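Local coordinates for protein sugar kinase (Agrobacterium tumefaciens, PDB 2RBC) that probably transfers a phosphate group from ATP to a sugar hydroxyl, as a putative ribokinase of the pfkB carbohydrate kinase family, at residues Ser84-Val89 with Arg148-Glu153; His31-Gly36 with Leu172-Val177; Ala160-Val165 with Thr281-Met286; Glu66-Ser71 with Asp188-Pro193; Leu62-Gly67 with Leu99-Glu104. All coordinates share one frame; numbering follows the deposited sequence.

How the interactions relate
Following the chain from its N terminus, interaction 2 opens first, on strand 31-35, and closes on helix 168-180; interactions 1 and 5 nest inside its loop. Interaction 5 joins strand 60-66 of the four-stranded sheet to helix 93-104, while interaction 4 starts from the same piece of chain, sharing Glu-66 and Gly-67, and ends on strand 185-189. Interaction 1, from strand 82-90 to the residues entering helix 152-155, crosses interaction 5 and nests within interaction 4. Interaction 3 runs from strand 160-163 to helix 274-287 and crosses interactions 2 and 4, which cross each other. Interactions 1 to 4 all reach the large sheet, whose neighbouring strands bring interactions 2 and 3 into hydrogen-bonding contact.

Interaction 1: Ser84-Val89 with Arg148-Glu153; sequences SLWGAV and RACTPE
The indole ring of Trp-86 carries the guanidinium of Arg-148 flat on one face: the two planes are 11° apart and their centres 3.7 Å apart. The guanidinium lies over the ring fusion, with Arg-148 NH1 displaced toward the five-membered ring and Arg-148 CZ 15° off the normal of the six-membered ring, which satisfies the geometry of a cation-pi contact. At the edge of the indole, close to its plane, Cys-150 SG lies 4.1 Å from Trp-86 CZ3, a sulfur-aromatic contact. Although Trp-86 NE1 and Arg-148 NH1 are near neighbours, both are donors and the approach belongs to the stack.

In-plane bonds hold the guanidinium flat. Arg-148 NH2 donates to Ala-149 O at 2.6 Å, and Arg-148 NE donates to a water at 3.1 Å that lies at the guanidinium edge. The same water donates to Gly-87 O at 3.1 Å, bridging the two segments. Arg-148 NH1 has a further acceptor in Gly-111 O. The bend at chi2 (-106°) lays the arginine chain across the indole, at about a right angle to the tryptophan side chain.

Leu-33 and Val-174 also touch Trp-86, which places the indole between the sheet and helix 168-180. The arrangement is a cation-pi stack at the margin of the alpha/beta core of a ribokinase-like fold, joining strand 82-90 to the segment that leads into helix 152-155.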
# COMPACT_ATOMS: atom_id res chain seq x y z
N SER A 84 -25.68 6.00 -4.79
CA SER A 84 -24.84 6.39 -5.93
C SER A 84 -23.70 7.24 -5.41
O SER A 84 -23.84 7.92 -4.41
CB SER A 84 -25.63 7.21 -6.92
OG SER A 84 -26.59 6.40 -7.56
N LEU A 85 -22.56 7.18 -6.09
CA LEU A 85 -21.40 7.91 -5.71
C LEU A 85 -20.82 8.69 -6.89
O LEU A 85 -20.64 8.15 -7.97
CB LEU A 85 -20.38 6.94 -5.13
CG LEU A 85 -19.04 7.48 -4.65
CD1 LEU A 85 -19.13 8.34 -3.43
CD2 LEU A 85 -18.04 6.32 -4.45
N TRP A 86 -20.55 9.98 -6.67
CA TRP A 86 -19.82 10.81 -7.61
C TRP A 86 -18.53 11.08 -6.91
O TRP A 86 -18.51 11.44 -5.75
CB TRP A 86 -20.52 12.14 -7.90
CG TRP A 86 -21.80 12.00 -8.66
CD1 TRP A 86 -22.35 10.85 -9.18
CD2 TRP A 86 -22.69 13.06 -9.01
NE1 TRP A 86 -23.54 11.14 -9.82
CE2 TRP A 86 -23.77 12.48 -9.73
CE3 TRP A 86 -22.69 14.44 -8.79
CZ2 TRP A 86 -24.83 13.24 -10.23
CZ3 TRP A 86 -23.77 15.20 -9.29
CH2 TRP A 86 -24.81 14.59 -9.99
N GLY A 87 -17.44 10.85 -7.60
CA GLY A 87 -16.11 10.87 -7.01
C GLY A 87 -15.23 10.72 -8.21
O GLY A 87 -15.74 10.53 -9.33
N ALA A 88 -13.93 10.82 -8.02
CA ALA A 88 -12.97 10.76 -9.11
C ALA A 88 -11.92 9.71 -8.84
O ALA A 88 -11.46 9.55 -7.70
CB ALA A 88 -12.28 12.16 -9.35
N VAL A 89 -11.54 8.99 -9.89
CA VAL A 89 -10.35 8.12 -9.87
C VAL A 89 -9.51 8.54 -11.06
O VAL A 89 -10.01 9.21 -11.96
CB VAL A 89 -10.70 6.59 -9.97
CG1 VAL A 89 -11.35 6.09 -8.69
CG2 VAL A 89 -11.54 6.29 -11.18
N ARG A 148 -17.27 18.84 -12.91
CA ARG A 148 -18.18 17.74 -13.17
C ARG A 148 -19.63 18.24 -13.21
O ARG A 148 -20.01 19.00 -12.35
CB ARG A 148 -17.98 16.73 -12.08
CG ARG A 148 -18.62 15.40 -12.39
CD ARG A 148 -19.82 15.19 -11.60
NE ARG A 148 -20.34 13.85 -11.79
CZ ARG A 148 -21.49 13.54 -12.38
NH1 ARG A 148 -21.84 12.28 -12.50
NH2 ARG A 148 -22.29 14.46 -12.82
N ALA A 149 -20.43 17.80 -14.18
CA ALA A 149 -21.77 18.37 -14.37
C ALA A 149 -22.71 18.05 -13.23
O ALA A 149 -22.66 16.98 -12.65
CB ALA A 149 -22.39 17.90 -15.69
N CYS A 150 -23.56 19.00 -12.89
CA CYS A 150 -24.50 18.82 -11.81
C CYS A 150 -25.80 19.55 -12.12
O CYS A 150 -26.00 20.69 -11.70
CB CYS A 150 -23.89 19.32 -10.51
SG CYS A 150 -24.96 19.10 -9.10
N THR A 151 -26.68 18.90 -12.87
CA THR A 151 -27.89 19.57 -13.32
C THR A 151 -29.04 19.26 -12.37
O THR A 151 -29.03 18.22 -11.70
CB THR A 151 -28.23 19.11 -14.72
OG1 THR A 151 -28.72 17.77 -14.68
CG2 THR A 151 -26.99 19.18 -15.63
N PRO A 152 -30.05 20.14 -12.29
CA PRO A 152 -31.24 19.78 -11.51
C PRO A 152 -31.91 18.48 -11.96
O PRO A 152 -32.43 17.75 -11.14
CB PRO A 152 -32.17 20.98 -11.69
CG PRO A 152 -31.26 22.11 -12.01
CD PRO A 152 -30.14 21.51 -12.84
N GLU A 153 -31.88 18.17 -13.25
CA GLU A 153 -32.42 16.90 -13.73
C GLU A 153 -31.63 15.68 -13.18
O GLU A 153 -32.25 14.67 -12.83
CB GLU A 153 -32.51 16.90 -15.27
CG GLU A 153 -33.66 17.78 -15.83
CD GLU A 153 -33.82 17.65 -17.37
OE1 GLU A 153 -32.92 17.02 -17.99
OE2 GLU A 153 -34.82 18.18 -17.96
O HOH W 1 -18.28 11.96 -10.47

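Interaction 2: His31-Gly36 with Leu172-Val177; sequences HVLCVG and LDVLTV
Val-174, on helix 168-180, meets strand 31-35 through both of its methyl groups. Its CB points toward the strand, and from there the side chain forks. CG1 stands anti to the backbone N (chi1 168°) and touches two residues at once: Val-174 CG1 lies 4.0 Å from Leu-33 CD2 and equally 4.0 Å from Val-35 CG2. The other branch, CG2, sits beside the backbone N and approaches Val-35 alone, with Val-174 CG2 3.9 Å from Val-35 CG2.

The two valines reach toward each other tip to tip, whereas the leucine and Val-174 meet at a slant. Leu-33 and Val-35, two positions apart on the strand, both direct their CB atoms toward the helix; Cys-34 between them points away, as the alternation of a beta strand requires. Val-174 therefore covers two successive helix-facing positions, Leu-33 and Val-35.

Val-161 and Val-163 of the adjacent strand 160-163 touch the same valine. All three residues that meet here are buried, and every approach across the contact is carbon to carbon near van der Waals distance. The helix is consequently held to the sheet here by dispersion and the exclusion of water.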
# COMPACT_ATOMS: atom_id res chain seq x y z
N HIS A 31 -33.08 6.61 -2.42
CA HIS A 31 -31.88 6.76 -3.17
C HIS A 31 -31.12 8.00 -2.72
O HIS A 31 -31.63 9.11 -2.79
CB HIS A 31 -32.23 6.86 -4.65
CG HIS A 31 -31.07 6.60 -5.54
ND1 HIS A 31 -31.20 6.50 -6.91
CD2 HIS A 31 -29.76 6.37 -5.27
CE1 HIS A 31 -30.01 6.26 -7.44
NE2 HIS A 31 -29.12 6.19 -6.47
N VAL A 32 -29.89 7.79 -2.23
CA VAL A 32 -29.02 8.85 -1.71
C VAL A 32 -27.79 8.96 -2.64
O VAL A 32 -27.14 7.95 -2.90
CB VAL A 32 -28.55 8.54 -0.28
CG1 VAL A 32 -27.67 9.65 0.22
CG2 VAL A 32 -29.74 8.31 0.67
N LEU A 33 -27.52 10.16 -3.13
CA LEU A 33 -26.27 10.54 -3.78
C LEU A 33 -25.23 10.93 -2.77
O LEU A 33 -25.42 11.87 -2.00
CB LEU A 33 -26.45 11.74 -4.70
CG LEU A 33 -25.22 12.25 -5.48
CD1 LEU A 33 -24.56 11.14 -6.42
CD2 LEU A 33 -25.56 13.50 -6.27
N CYS A 34 -24.11 10.23 -2.80
CA CYS A 34 -22.94 10.59 -1.98
C CYS A 34 -21.89 11.17 -2.90
O CYS A 34 -21.69 10.68 -4.00
CB CYS A 34 -22.41 9.37 -1.25
SG CYS A 34 -23.67 8.66 -0.19
N VAL A 35 -21.22 12.23 -2.46
CA VAL A 35 -20.20 12.89 -3.27
C VAL A 35 -18.91 13.07 -2.47
O VAL A 35 -18.95 13.59 -1.34
CB VAL A 35 -20.66 14.28 -3.69
CG1 VAL A 35 -19.59 14.97 -4.56
CG2 VAL A 35 -22.04 14.20 -4.41
N GLY A 36 -17.80 12.62 -3.05
CA GLY A 36 -16.47 12.87 -2.50
C GLY A 36 -15.41 11.81 -2.68
O GLY A 36 -15.19 11.29 -3.75
N LEU A 172 -20.34 21.89 -3.35
CA LEU A 172 -21.12 23.11 -3.29
C LEU A 172 -22.30 23.07 -4.24
O LEU A 172 -23.42 23.42 -3.89
CB LEU A 172 -20.24 24.32 -3.63
CG LEU A 172 -20.89 25.69 -3.50
CD1 LEU A 172 -21.50 25.93 -2.11
CD2 LEU A 172 -19.87 26.78 -3.84
N ASP A 173 -22.04 22.61 -5.45
CA ASP A 173 -23.08 22.54 -6.47
C ASP A 173 -24.15 21.53 -6.13
O ASP A 173 -25.35 21.78 -6.34
CB ASP A 173 -22.49 22.11 -7.79
CG ASP A 173 -21.91 23.23 -8.58
OD1 ASP A 173 -22.06 24.42 -8.18
OD2 ASP A 173 -21.29 22.91 -9.63
N VAL A 174 -23.72 20.37 -5.65
CA VAL A 174 -24.68 19.31 -5.31
C VAL A 174 -25.61 19.75 -4.14
O VAL A 174 -26.84 19.54 -4.17
CB VAL A 174 -23.96 17.98 -5.00
CG1 VAL A 174 -24.94 16.99 -4.37
CG2 VAL A 174 -23.31 17.38 -6.33
N LEU A 175 -25.01 20.37 -3.12
CA LEU A 175 -25.80 20.88 -2.01
C LEU A 175 -26.81 21.94 -2.48
O LEU A 175 -27.96 21.88 -2.10
CB LEU A 175 -24.93 21.47 -0.88
CG LEU A 175 -24.06 20.50 -0.09
CD1 LEU A 175 -23.09 21.28 0.85
CD2 LEU A 175 -24.90 19.48 0.70
N THR A 176 -26.34 22.89 -3.27
CA THR A 176 -27.18 23.97 -3.76
C THR A 176 -28.36 23.48 -4.56
O THR A 176 -29.52 23.88 -4.31
CB THR A 176 -26.37 24.96 -4.59
OG1 THR A 176 -25.33 25.48 -3.75
CG2 THR A 176 -27.26 26.15 -5.11
N VAL A 177 -28.09 22.61 -5.53
CA VAL A 177 -29.16 22.12 -6.43
C VAL A 177 -30.14 21.28 -5.59
O VAL A 177 -31.36 21.49 -5.63
CB VAL A 177 -28.55 21.32 -7.64
CG1 VAL A 177 -29.67 20.67 -8.50
CG2 VAL A 177 -27.66 22.24 -8.49

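Interaction 3: Ala160-Val165 with Thr281-Met286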
# COMPACT_ATOMS: atom_id res chain seq x y z
N ALA A 160 -32.12 12.25 -1.36
CA ALA A 160 -31.25 13.12 -0.57
C ALA A 160 -29.87 13.08 -1.16
O ALA A 160 -29.58 12.20 -1.96
CB ALA A 160 -31.16 12.68 0.93
N VAL A 161 -29.03 14.05 -0.77
CA VAL A 161 -27.62 14.06 -1.16
C VAL A 161 -26.77 14.26 0.08
O VAL A 161 -27.19 14.89 1.06
CB VAL A 161 -27.28 15.15 -2.22
CG1 VAL A 161 -28.18 15.02 -3.42
CG2 VAL A 161 -27.32 16.55 -1.64
N LEU A 162 -25.60 13.62 0.05
CA LEU A 162 -24.62 13.74 1.11
C LEU A 162 -23.28 14.07 0.49
O LEU A 162 -22.86 13.41 -0.48
CB LEU A 162 -24.53 12.42 1.90
CG LEU A 162 -23.46 12.31 2.98
CD1 LEU A 162 -23.56 13.38 4.06
CD2 LEU A 162 -23.41 10.87 3.52
N VAL A 163 -22.59 15.09 1.00
CA VAL A 163 -21.31 15.48 0.40
C VAL A 163 -20.26 15.56 1.50
O VAL A 163 -20.58 15.96 2.61
CB VAL A 163 -21.35 16.84 -0.39
CG1 VAL A 163 -22.53 16.86 -1.49
CG2 VAL A 163 -21.40 18.05 0.57
N ASP A 164 -19.02 15.15 1.17
CA ASP A 164 -17.85 15.35 2.05
C ASP A 164 -17.02 16.57 1.63
O ASP A 164 -17.41 17.29 0.73
CB ASP A 164 -17.03 14.04 2.17
CG ASP A 164 -16.22 13.68 0.95
OD1 ASP A 164 -15.93 14.58 0.14
OD2 ASP A 164 -15.87 12.47 0.79
N VAL A 165 -15.92 16.83 2.34
CA VAL A 165 -15.11 18.02 2.12
C VAL A 165 -14.03 17.83 1.04
O VAL A 165 -13.29 18.74 0.77
CB VAL A 165 -14.43 18.51 3.44
CG1 VAL A 165 -15.49 18.99 4.44
CG2 VAL A 165 -13.47 17.43 4.03
N THR A 281 -26.03 6.58 7.20
CA THR A 281 -27.28 6.17 7.87
C THR A 281 -28.17 7.38 8.06
O THR A 281 -29.39 7.33 7.84
CB THR A 281 -26.96 5.48 9.25
OG1 THR A 281 -26.14 4.31 9.03
CG2 THR A 281 -28.23 5.06 9.96
N PHE A 282 -27.56 8.49 8.46
CA PHE A 282 -28.29 9.70 8.75
C PHE A 282 -28.91 10.27 7.50
O PHE A 282 -30.03 10.70 7.50
CB PHE A 282 -27.37 10.72 9.42
CG PHE A 282 -28.10 11.95 9.86
CD1 PHE A 282 -28.76 11.97 11.08
CD2 PHE A 282 -28.15 13.07 9.04
CE1 PHE A 282 -29.48 13.09 11.47
CE2 PHE A 282 -28.86 14.21 9.44
CZ PHE A 282 -29.53 14.20 10.66
N ALA A 283 -28.14 10.27 6.42
CA ALA A 283 -28.62 10.71 5.13
C ALA A 283 -29.78 9.86 4.62
O ALA A 283 -30.79 10.41 4.15
CB ALA A 283 -27.49 10.72 4.14
N LEU A 284 -29.67 8.55 4.73
CA LEU A 284 -30.79 7.69 4.45
C LEU A 284 -31.98 7.97 5.37
O LEU A 284 -33.09 8.05 4.88
CB LEU A 284 -30.39 6.20 4.47
CG LEU A 284 -31.49 5.15 4.20
CD1 LEU A 284 -32.05 5.32 2.80
CD2 LEU A 284 -30.92 3.75 4.42
N ALA A 285 -31.76 8.13 6.68
CA ALA A 285 -32.88 8.44 7.61
C ALA A 285 -33.64 9.72 7.19
O ALA A 285 -34.87 9.80 7.25
CB ALA A 285 -32.37 8.54 9.05
N MSE A 286 -32.88 10.75 6.77
CA MSE A 286 -33.48 11.97 6.23
C MSE A 286 -34.29 11.73 4.94
O MSE A 286 -35.40 12.24 4.80
CB MSE A 286 -32.43 13.06 5.98
CG MSE A 286 -31.73 13.57 7.20
SE MSE A 286 -32.88 14.28 8.61
CE MSE A 286 -33.11 12.63 9.71
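Ala-283 CB projects from helix 274-287 onto Leu-162 and meets it at two points: Ala-283 CB is 4.1 Å from Leu-162 CB and also 4.1 Å from Leu-162 CD2. The methyl thus rests against the root of the leucine and one of its terminal branches. In Leu-162, CG anti to the backbone N (chi1 175°) combined with chi2 at 58° puts CD2 beside the same methyl that CB touches.

Two residues earlier on the strand, Ala-160 also directs its CB toward the helix, but what it meets is backbone: Ala-160 CB lies 4.0 Å from Ala-283 O. With only a methyl for the side chain of Ala-283, Ala-283 CA comes to 6.4 Å from Leu-162 CA. Val-161, by contrast, points away and packs on helix 168-180 through Ala-178.

Strand 160-163 is therefore covered by helices on both faces, helix 274-287 on one and helix 168-180 on the other. Ile-186 of neighbouring strand 185-189 touches both Leu-162 and Ala-283, extending the apolar layer across the sheet. A mainly parallel sheet sandwiched between helices in this way is the three-layer alpha/beta/alpha core of the ribokinase-like fold.

Interaction 4: Glu66-Ser71 with Asp188-Pro193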
# COMPACT_ATOMS: atom_id res chain seq x y z
N GLU A 66 -12.55 2.73 0.01
CA GLU A 66 -13.34 3.45 0.95
C GLU A 66 -12.99 4.93 0.87
O GLU A 66 -12.70 5.42 -0.20
CB GLU A 66 -13.20 2.78 2.35
CG GLU A 66 -11.79 2.75 2.93
CD GLU A 66 -11.72 1.96 4.22
OE1 GLU A 66 -12.74 1.35 4.62
OE2 GLU A 66 -10.65 1.98 4.87
N GLY A 67 -13.04 5.69 1.96
CA GLY A 67 -13.03 7.15 1.87
C GLY A 67 -14.36 7.65 2.40
O GLY A 67 -15.30 6.89 2.48
N MSE A 68 -14.44 8.91 2.82
CA MSE A 68 -15.63 9.39 3.49
C MSE A 68 -16.90 9.16 2.69
O MSE A 68 -17.79 8.49 3.16
CB MSE A 68 -15.48 10.86 3.84
CG MSE A 68 -14.35 11.09 4.83
SE MSE A 68 -14.01 13.00 5.06
CE MSE A 68 -13.23 13.46 3.32
N ALA A 69 -16.99 9.71 1.48
CA ALA A 69 -18.22 9.52 0.68
C ALA A 69 -18.50 8.06 0.32
O ALA A 69 -19.66 7.63 0.24
CB ALA A 69 -18.22 10.36 -0.59
N SER A 70 -17.44 7.32 0.05
CA SER A 70 -17.59 5.95 -0.46
C SER A 70 -18.16 5.04 0.65
O SER A 70 -19.00 4.19 0.41
CB SER A 70 -16.23 5.41 -0.91
OG SER A 70 -15.84 6.08 -2.08
N SER A 71 -17.65 5.24 1.86
CA SER A 71 -18.08 4.47 3.01
C SER A 71 -19.52 4.85 3.42
O SER A 71 -20.29 4.01 3.87
CB SER A 71 -17.11 4.75 4.17
OG SER A 71 -15.83 4.15 3.93
N ASP A 188 -21.24 16.40 5.42
CA ASP A 188 -20.31 15.75 6.33
C ASP A 188 -19.21 16.77 6.55
O ASP A 188 -18.39 17.01 5.67
CB ASP A 188 -19.77 14.47 5.68
CG ASP A 188 -18.59 13.86 6.42
OD1 ASP A 188 -18.24 14.33 7.55
OD2 ASP A 188 -18.02 12.88 5.88
N GLY A 189 -19.26 17.44 7.69
CA GLY A 189 -18.36 18.53 7.97
C GLY A 189 -17.20 17.98 8.77
O GLY A 189 -17.16 18.11 10.01
N ASP A 190 -16.29 17.34 8.07
CA ASP A 190 -15.07 16.84 8.67
C ASP A 190 -13.91 17.81 8.44
O ASP A 190 -14.05 18.83 7.82
CB ASP A 190 -14.73 15.48 8.10
CG ASP A 190 -14.05 14.56 9.09
OD1 ASP A 190 -13.42 15.02 10.08
OD2 ASP A 190 -14.23 13.34 8.89
N VAL A 191 -12.76 17.45 8.99
CA VAL A 191 -11.60 18.32 8.99
C VAL A 191 -11.21 18.72 7.58
O VAL A 191 -11.17 17.91 6.66
CB VAL A 191 -10.44 17.64 9.75
CG1 VAL A 191 -9.20 18.41 9.57
CG2 VAL A 191 -10.81 17.53 11.24
N ALA A 192 -11.00 20.01 7.43
CA ALA A 192 -10.64 20.62 6.17
C ALA A 192 -10.23 21.99 6.55
O ALA A 192 -10.47 22.42 7.68
CB ALA A 192 -11.85 20.70 5.21
N PRO A 193 -9.64 22.72 5.60
CA PRO A 193 -9.40 24.13 5.84
C PRO A 193 -10.70 24.80 6.22
O PRO A 193 -11.77 24.43 5.71
CB PRO A 193 -8.90 24.63 4.49
CG PRO A 193 -8.28 23.42 3.85
CD PRO A 193 -9.13 22.28 4.30
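The van der Waals contacts across the two segments all come from Met-68, deposited as selenomethionine, which meets two carboxylate side chains. Near its root, Met-68 CB lies 3.8 Å from Asp-188 OD2. Farther along, Met-68 SE is 3.9 Å from Asp-190 OD2, and it also touches Asp-190 CB and the same oxygen of Asp-188. The extended chi2 (172°) carries selenium out to Asp-190; the bend at chi3 sets only the direction of the CE methyl. The Met-68 and Asp-190 side chains approach obliquely.

Among the hydrogen bonds, two hold Asp-190 OD1. Val-191 N, in the same segment, donates to Asp-190 OD1 at 2.7 Å with an N-H...O angle of 152°, meeting the oxygen on its anti side, 22° out of the carboxylate plane. Ser-210 OG, outside both segments, bonds to the same oxygen. Gly-189 is the centre of an inverse gamma turn, closed by a weak bond from Asp-190 N to Asp-188 O (3.2 Å), between the two acids that meet Met-68. Local to the start of helix 68-78, Ser-71 N donates to Gly-67 O at 2.9 Å, Gly-67 being the N-cap residue.

The contact joins this helix start to the C-terminal end of strand 185-189. Asp-276, in the stretch matching the pfkB signature, also touches Met-68, a position consistent with the edge of the probable active-site region. Met-68 meets Asp-188 and Asp-190 through dispersion, without an ion pair.

Interaction 5: Leu62-Gly67 with Leu99-Glu104; sequences LQIAEG and LRDLSE
Asp-101 OD2 accepts the backbone N-H of Ala-65 at 2.8 Å from Ala-65 N, in a nearly straight bond (169°) that meets the oxygen almost along its C-O direction. Arg-313 NH2 adds a long, weak ion pair to this oxygen. With Asp-101 CG anti to the backbone N (chi1 -177°), the carboxylate extends from helix 93-104 to the strand backbone, where the CA atoms of the two segments come nearest: Ala-65 CA and Asp-101 CA are 6.1 Å apart.

Carbon contacts lie beside this bond. Ala-65 CB packs 3.4 Å from Asp-101 OD2 and also touches Asp-101 CB, while Ile-64 CG1 comes up to the same oxygen with its side chain angled across the aspartate. One residue along the helix, Leu-102 presses its branch point on the alanine, Ala-65 CB to Leu-102 CG 3.8 Å. Leu-102 CD2 packs against Ala-65 O at 3.5 Å, a van der Waals approach. That carbonyl is a hydrogen-bond acceptor for Arg-313 NE.

The helix and strand segments cross at 77°, with axes 7.8 Å apart, and strand 60-66 is an outermost strand of its four-stranded sheet within this chain. A carboxylate supplied by the helix thus satisfies the peptide N-H of Ala-65, and Arg-313, at long range, may ease its charge slightly.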
# COMPACT_ATOMS: atom_id res chain seq x y z
N LEU A 62 -5.89 -6.06 4.75
CA LEU A 62 -7.13 -5.87 3.98
C LEU A 62 -6.95 -4.69 3.06
O LEU A 62 -6.59 -3.60 3.50
CB LEU A 62 -8.32 -5.59 4.90
CG LEU A 62 -9.75 -5.35 4.33
CD1 LEU A 62 -10.31 -6.62 3.65
CD2 LEU A 62 -10.71 -4.81 5.36
N GLN A 63 -7.21 -4.93 1.77
CA GLN A 63 -7.34 -3.87 0.79
C GLN A 63 -8.79 -3.60 0.51
O GLN A 63 -9.54 -4.51 0.14
CB GLN A 63 -6.62 -4.24 -0.48
CG GLN A 63 -5.12 -4.35 -0.27
CD GLN A 63 -4.33 -4.41 -1.57
OE1 GLN A 63 -4.39 -5.39 -2.28
NE2 GLN A 63 -3.58 -3.36 -1.86
N ILE A 64 -9.20 -2.35 0.75
CA ILE A 64 -10.58 -1.95 0.68
C ILE A 64 -10.73 -0.53 0.09
O ILE A 64 -10.05 0.41 0.49
CB ILE A 64 -11.32 -2.14 2.07
CG1 ILE A 64 -12.81 -1.86 1.93
CG2 ILE A 64 -10.67 -1.38 3.25
CD1 ILE A 64 -13.63 -2.44 3.09
N ALA A 65 -11.62 -0.40 -0.89
CA ALA A 65 -11.94 0.91 -1.44
C ALA A 65 -12.94 1.58 -0.49
O ALA A 65 -14.00 1.03 -0.18
CB ALA A 65 -12.54 0.82 -2.87
N GLU A 66 -12.55 2.73 0.01
CA GLU A 66 -13.34 3.45 0.95
C GLU A 66 -12.99 4.93 0.87
O GLU A 66 -12.70 5.42 -0.20
CB GLU A 66 -13.20 2.78 2.35
CG GLU A 66 -11.79 2.75 2.93
CD GLU A 66 -11.72 1.96 4.22
OE1 GLU A 66 -12.74 1.35 4.62
OE2 GLU A 66 -10.65 1.98 4.87
N GLY A 67 -13.04 5.69 1.96
CA GLY A 67 -13.03 7.15 1.87
C GLY A 67 -14.36 7.65 2.40
O GLY A 67 -15.30 6.89 2.48
N LEU A 99 -13.14 1.28 -8.56
CA LEU A 99 -14.46 1.18 -9.19
C LEU A 99 -15.08 -0.21 -9.03
O LEU A 99 -16.29 -0.35 -8.76
CB LEU A 99 -14.38 1.56 -10.67
CG LEU A 99 -13.99 3.01 -10.96
CD1 LEU A 99 -13.64 3.23 -12.43
CD2 LEU A 99 -15.05 3.99 -10.48
N ARG A 100 -14.27 -1.24 -9.22
CA ARG A 100 -14.75 -2.61 -9.11
C ARG A 100 -15.19 -2.95 -7.70
O ARG A 100 -16.26 -3.51 -7.52
CB ARG A 100 -13.70 -3.58 -9.64
CG ARG A 100 -13.96 -5.04 -9.30
CD ARG A 100 -13.06 -5.93 -10.10
NE ARG A 100 -12.69 -7.12 -9.35
CZ ARG A 100 -11.84 -8.07 -9.77
NH1 ARG A 100 -11.56 -9.11 -8.97
NH2 ARG A 100 -11.26 -8.02 -10.98
N ASP A 101 -14.40 -2.59 -6.71
CA ASP A 101 -14.75 -2.88 -5.33
C ASP A 101 -16.05 -2.16 -4.94
O ASP A 101 -17.00 -2.77 -4.41
CB ASP A 101 -13.58 -2.51 -4.39
CG ASP A 101 -13.86 -2.87 -2.90
OD1 ASP A 101 -14.84 -3.58 -2.59
OD2 ASP A 101 -13.12 -2.44 -2.00
N LEU A 102 -16.10 -0.86 -5.21
CA LEU A 102 -17.28 -0.09 -4.85
C LEU A 102 -18.56 -0.62 -5.53
O LEU A 102 -19.58 -0.81 -4.88
CB LEU A 102 -17.03 1.40 -5.07
CG LEU A 102 -15.95 2.03 -4.15
CD1 LEU A 102 -15.72 3.48 -4.51
CD2 LEU A 102 -16.28 1.88 -2.63
N SER A 103 -18.54 -0.92 -6.83
CA SER A 103 -19.76 -1.46 -7.42
C SER A 103 -20.09 -2.87 -6.97
O SER A 103 -21.25 -3.22 -6.90
CB SER A 103 -19.76 -1.40 -8.93
OG SER A 103 -18.49 -1.64 -9.37
N GLU A 104 -19.09 -3.70 -6.70
CA GLU A 104 -19.36 -5.00 -6.10
C GLU A 104 -19.87 -4.90 -4.66
O GLU A 104 -20.45 -5.84 -4.15
CB GLU A 104 -18.11 -5.90 -6.19
CG GLU A 104 -17.83 -6.31 -7.61
CD GLU A 104 -16.57 -7.17 -7.74
OE1 GLU A 104 -15.92 -7.45 -6.70
OE2 GLU A 104 -16.24 -7.59 -8.88